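PDB 4M7U: dihydrofolate reductase from Enterococcus faecalis, which probably catalyses the NADPH-dependent reduction of 7,8-dihydrofolate to tetrahydrofolate, a key step in folate metabolism and DNA precursor synthesis. Local coordinates for residues T67-T72 / G81-H86. Sequence-based numbering, arbitrary orientation.
Sequences TTIVLT and GVLVMH. With NAP (NADP nicotinamide-adenine-dinucleotide phosphate), chain B.
Thr67 rests its methyl CG2 on Leu83 CD1 where two parallel strands, 67-71 and 83-85, run together at one margin of the mixed dihydrofolate reductase sheet. Strand 83-85 is the outermost on this side, and strand 47-51 bonds to the other edge of 67-71. Thr68 O accepts the first cross-strand bond, from Leu83 N (3.0 Å). A water also links Thr68 N to Gly81 O. Ile69 shares a face with Leu83 and Met85. Its CG2 lies against CG and SD of Met85, and Ile69 CD1 meets Met85 CE at 3.7 Å. The Met85 chain is extended beyond CG, which carries CE across to the isoleucine's CD1; Tyr94 of helix 88-97 touches both side chains. Val70 uses both backbone polar atoms: its N donates to Leu83 O, and its O accepts from Met85 N (2.9 Å). On the opposite face Val70 CG2 packs on Val82 CG2 at 3.8 Å, next to Phe55. Leu71 turns its side chain to the cofactor. CG and CD2 lie against the adenine of NADP, while CD1 approaches Met85 O. Thr72 N donates to Met85 O, continuing the ladder. Thr72 OG1, anti to the backbone N (chi1 180°), donates to O2X of the 2'-phosphate at 2.6 Å, and CG2 packs on Val84 CG1. Leu71, at the strand end, and Thr72 and His86, just beyond the two strands, belong to the NADP pocket. His86 ND1 donates to Thr72 O at 2.8 Å, a bent bond of 134° with the oxygen 27° out of the imidazole plane.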
ATOM      1  N   THR A  67       7.174   8.170  -8.021  1.00 17.27           N
ATOM      2  CA  THR A  67       8.003   8.617  -6.912  1.00 16.53           C
ATOM      3  C   THR A  67       7.732   7.679  -5.738  1.00 18.98           C
ATOM      4  O   THR A  67       6.574   7.481  -5.362  1.00 17.30           O
ATOM      5  CB  THR A  67       7.658  10.065  -6.492  1.00 22.78           C
ATOM      6  OG1 THR A  67       7.958  10.965  -7.567  1.00 24.86           O
ATOM      7  CG2 THR A  67       8.466  10.480  -5.255  1.00 19.19           C
ATOM      8  N   THR A  68       8.783   7.089  -5.174  1.00  7.87           N
ATOM      9  CA  THR A  68       8.646   6.297  -3.952  1.00 12.68           C
ATOM     10  C   THR A  68       9.163   7.076  -2.740  1.00 16.09           C
ATOM     11  O   THR A  68      10.243   7.682  -2.798  1.00 12.81           O
ATOM     12  CB  THR A  68       9.408   4.977  -4.051  1.00 10.90           C
ATOM     13  OG1 THR A  68       8.905   4.214  -5.159  1.00 17.91           O
ATOM     14  CG2 THR A  68       9.259   4.159  -2.752  1.00 11.98           C
ATOM     15  N   ILE A  69       8.392   7.079  -1.651  1.00 12.50           N
ATOM     16  CA  ILE A  69       8.887   7.607  -0.370  1.00 10.20           C
ATOM     17  C   ILE A  69       9.138   6.459   0.628  1.00 13.79           C
ATOM     18  O   ILE A  69       8.255   5.624   0.852  1.00 11.64           O
ATOM     19  CB  ILE A  69       7.892   8.610   0.265  1.00 13.02           C
ATOM     20  CG1 ILE A  69       7.678   9.832  -0.643  1.00 11.56           C
ATOM     21  CG2 ILE A  69       8.385   9.056   1.631  1.00  6.00           C
ATOM     22  CD1 ILE A  69       6.441  10.657  -0.274  1.00 13.93           C
ATOM     23  N   VAL A  70      10.336   6.397   1.217  1.00 14.46           N
ATOM     24  CA  VAL A  70      10.602   5.414   2.279  1.00  9.34           C
ATOM     25  C   VAL A  70      10.545   6.067   3.660  1.00 18.39           C
ATOM     26  O   VAL A  70      11.157   7.121   3.889  1.00  8.49           O
ATOM     27  CB  VAL A  70      11.933   4.670   2.082  1.00  9.25           C
ATOM     28  CG1 VAL A  70      12.165   3.712   3.218  1.00  8.07           C
ATOM     29  CG2 VAL A  70      11.904   3.898   0.764  1.00  9.94           C
ATOM     30  N   LEU A  71       9.781   5.458   4.568  1.00  8.58           N
ATOM     31  CA  LEU A  71       9.555   6.034   5.890  1.00  9.72           C
ATOM     32  C   LEU A  71      10.486   5.349   6.894  1.00 12.08           C
ATOM     33  O   LEU A  71      10.540   4.118   6.951  1.00 15.24           O
ATOM     34  CB  LEU A  71       8.083   5.842   6.283  1.00 12.53           C
ATOM     35  CG  LEU A  71       7.442   6.605   7.441  1.00 22.02           C
ATOM     36  CD1 LEU A  71       7.724   8.087   7.335  1.00 15.19           C
ATOM     37  CD2 LEU A  71       5.936   6.350   7.426  1.00 18.91           C
ATOM     38  N   THR A  72      11.239   6.139   7.661  1.00 17.08           N
ATOM     39  CA  THR A  72      12.185   5.598   8.646  1.00 14.79           C
ATOM     40  C   THR A  72      12.508   6.656   9.684  1.00 14.71           C
ATOM     41  O   THR A  72      12.507   7.839   9.369  1.00 12.39           O
ATOM     42  CB  THR A  72      13.501   5.092   7.969  1.00 21.40           C
ATOM     43  OG1 THR A  72      14.409   4.573   8.958  1.00 15.19           O
ATOM     44  CG2 THR A  72      14.179   6.215   7.202  1.00 13.94           C
ATOM     45  N   GLY A  81      17.309   6.250  -5.410  1.00 28.60           N
ATOM     46  CA  GLY A  81      16.142   6.654  -6.176  1.00 23.49           C
ATOM     47  C   GLY A  81      14.844   6.857  -5.411  1.00 22.09           C
ATOM     48  O   GLY A  81      13.768   6.819  -6.011  1.00 20.49           O
ATOM     49  N   VAL A  82      14.924   7.076  -4.101  1.00 17.01           N
ATOM     50  CA  VAL A  82      13.712   7.307  -3.318  1.00 19.76           C
ATOM     51  C   VAL A  82      13.856   8.540  -2.434  1.00 18.10           C
ATOM     52  O   VAL A  82      14.959   8.933  -2.073  1.00 22.34           O
ATOM     53  CB  VAL A  82      13.333   6.082  -2.446  1.00 18.78           C
ATOM     54  CG1 VAL A  82      13.214   4.811  -3.293  1.00 15.72           C
ATOM     55  CG2 VAL A  82      14.356   5.885  -1.356  1.00 14.27           C
ATOM     56  N   LEU A  83      12.734   9.168  -2.115  1.00 16.14           N
ATOM     57  CA  LEU A  83      12.717  10.178  -1.083  1.00 10.39           C
ATOM     58  C   LEU A  83      12.694   9.402   0.231  1.00 13.54           C
ATOM     59  O   LEU A  83      12.159   8.291   0.297  1.00 13.54           O
ATOM     60  CB  LEU A  83      11.459  11.046  -1.203  1.00 10.15           C
ATOM     61  CG  LEU A  83      11.293  11.773  -2.540  1.00 18.71           C
ATOM     62  CD1 LEU A  83      10.033  12.636  -2.572  1.00  4.74           C
ATOM     63  CD2 LEU A  83      12.507  12.631  -2.761  1.00 20.46           C
ATOM     64  N   VAL A  84      13.284   9.975   1.269  1.00 11.52           N
ATOM     65  CA  VAL A  84      13.260   9.371   2.588  1.00 14.00           C
ATOM     66  C   VAL A  84      12.612  10.365   3.513  1.00 10.82           C
ATOM     67  O   VAL A  84      12.980  11.533   3.508  1.00 17.84           O
ATOM     68  CB  VAL A  84      14.679   9.100   3.105  1.00 17.47           C
ATOM     69  CG1 VAL A  84      14.618   8.550   4.513  1.00 14.94           C
ATOM     70  CG2 VAL A  84      15.403   8.117   2.196  1.00 16.18           C
ATOM     71  N   MET A  85      11.627   9.933   4.290  1.00 12.89           N
ATOM     72  CA  MET A  85      10.973  10.841   5.232  1.00 12.33           C
ATOM     73  C   MET A  85      10.902  10.195   6.606  1.00 16.96           C
ATOM     74  O   MET A  85      11.138   8.981   6.739  1.00 13.78           O
ATOM     75  CB  MET A  85       9.581  11.274   4.728  1.00 14.62           C
ATOM     76  CG  MET A  85       9.618  12.157   3.486  1.00 12.97           C
ATOM     77  SD  MET A  85       7.989  12.717   2.911  1.00 15.20           S
ATOM     78  CE  MET A  85       8.444  13.337   1.271  1.00  9.37           C
ATOM     79  N   HIS A  86      10.575  10.985   7.628  1.00 12.38           N
ATOM     80  CA  HIS A  86      10.803  10.515   8.995  1.00 15.85           C
ATOM     81  C   HIS A  86       9.615  10.633   9.944  1.00 13.43           C
ATOM     82  O   HIS A  86       9.771  10.482  11.155  1.00 17.76           O
ATOM     83  CB  HIS A  86      12.012  11.233   9.599  1.00 15.89           C
ATOM     84  CG  HIS A  86      13.230  11.192   8.735  1.00 17.17           C
ATOM     85  ND1 HIS A  86      14.080  10.110   8.701  1.00 15.27           N
ATOM     86  CD2 HIS A  86      13.737  12.100   7.864  1.00 17.31           C
ATOM     87  CE1 HIS A  86      15.063  10.353   7.852  1.00 13.30           C
ATOM     88  NE2 HIS A  86      14.880  11.548   7.332  1.00 13.45           N
TER
HETATM   89  PA  NAP B 201       6.915  -1.784   7.632  0.61 21.34           P
HETATM   90  O1A NAP B 201       5.571  -1.094   8.022  0.61 13.92           O
HETATM   91  O2A NAP B 201       7.047  -1.970   6.133  0.61 14.61           O
HETATM   92  O5B NAP B 201       8.111  -0.878   8.080  0.61 20.41           O
HETATM   93  C5B NAP B 201       8.261  -0.528   9.424  0.61 15.59           C
HETATM   94  C4B NAP B 201       9.286   0.550   9.589  0.61 17.63           C
HETATM   95  O4B NAP B 201       9.015   1.812   8.831  0.61 19.58           O
HETATM   96  C3B NAP B 201       9.799   0.952  10.951  0.61 20.03           C
HETATM   97  O3B NAP B 201      10.519   0.073  11.731  0.61 18.73           O
HETATM   98  C2B NAP B 201      10.374   2.291  10.679  0.39 17.68           C
HETATM   99  O2B NAP B 201      11.665   2.395  10.201  0.39 19.54           O
HETATM  100  C1B NAP B 201       9.213   2.844   9.880  0.61 18.56           C
HETATM  101  N9A NAP B 201       8.160   3.768  10.166  0.61 20.83           N
HETATM  102  C8A NAP B 201       6.868   3.443  10.221  0.61 19.07           C
HETATM  103  N7A NAP B 201       6.166   4.586  10.702  0.39 21.95           N
HETATM  104  C5A NAP B 201       7.100   5.591  10.960  0.39 22.76           C
HETATM  105  C6A NAP B 201       6.950   6.898  11.443  0.39 20.95           C
HETATM  106  N6A NAP B 201       5.638   7.396  11.763  0.61 16.74           N
HETATM  107  N1A NAP B 201       8.038   7.649  11.590  0.61 22.39           N
HETATM  108  C2A NAP B 201       9.286   7.173  11.275  0.39 18.35           C
HETATM  109  N3A NAP B 201       9.437   5.873  10.797  0.39 19.02           N
HETATM  110  C4A NAP B 201       8.335   5.121  10.653  0.39 21.53           C
HETATM  111  O3  NAP B 201       7.106  -3.164   8.380  0.61 20.89           O
HETATM  112  PN  NAP B 201       5.940  -4.094   8.922  0.61 20.82           P
HETATM  113  O1N NAP B 201       5.253  -3.413  10.148  0.61 28.82           O
HETATM  114  O2N NAP B 201       4.899  -4.399   7.867  0.61 17.80           O
HETATM  115  O5D NAP B 201       6.657  -5.452   9.306  0.61 26.98           O
HETATM  116  C5D NAP B 201       7.825  -5.778   8.591  0.61 21.65           C
HETATM  117  C4D NAP B 201       8.875  -6.621   9.290  0.61 31.70           C
HETATM  118  O4D NAP B 201       8.675  -7.014  10.705  0.61 28.70           O
HETATM  119  C3D NAP B 201       9.507  -7.821   8.585  0.61 20.25           C
HETATM  120  O3D NAP B 201      10.785  -7.777   8.229  0.61 38.17           O
HETATM  121  C2D NAP B 201       9.082  -9.013   9.395  0.61 24.92           C
HETATM  122  O2D NAP B 201       9.772 -10.205   9.333  0.61 32.32           O
HETATM  123  C1D NAP B 201       8.699  -8.482  10.762  0.61 31.99           C
HETATM  124  N1N NAP B 201       7.904  -9.169  11.750  0.61 37.40           N
HETATM  125  C2N NAP B 201       8.222 -10.426  12.408  0.61 28.53           C
HETATM  126  C3N NAP B 201       7.324 -10.961  13.530  0.61 29.83           C
HETATM  127  C7N NAP B 201       7.988 -11.785  14.573  0.61 27.26           C
HETATM  128  O7N NAP B 201       9.107 -11.457  14.946  0.61 31.84           O
HETATM  129  N7N NAP B 201       7.534 -13.116  14.811  0.61 23.51           N
HETATM  130  C4N NAP B 201       5.900 -10.388  13.739  0.61 33.30           C
HETATM  131  C5N NAP B 201       5.538  -9.228  12.772  0.61 30.05           C
HETATM  132  C6N NAP B 201       6.524  -8.750  11.689  0.61 33.81           C
HETATM  133  P2B NAP B 201      12.831   2.444  11.254  0.61 19.40           P
HETATM  134  O1X NAP B 201      12.814   1.132  12.104  0.61 16.71           O
HETATM  135  O2X NAP B 201      14.176   2.511  10.467  0.39 20.91           O
HETATM  136  O3X NAP B 201      12.632   3.646  12.147  0.61 16.59           O
HETATM  137  O   HOH W   1      11.262   7.273  -6.629  1.00 16.78           O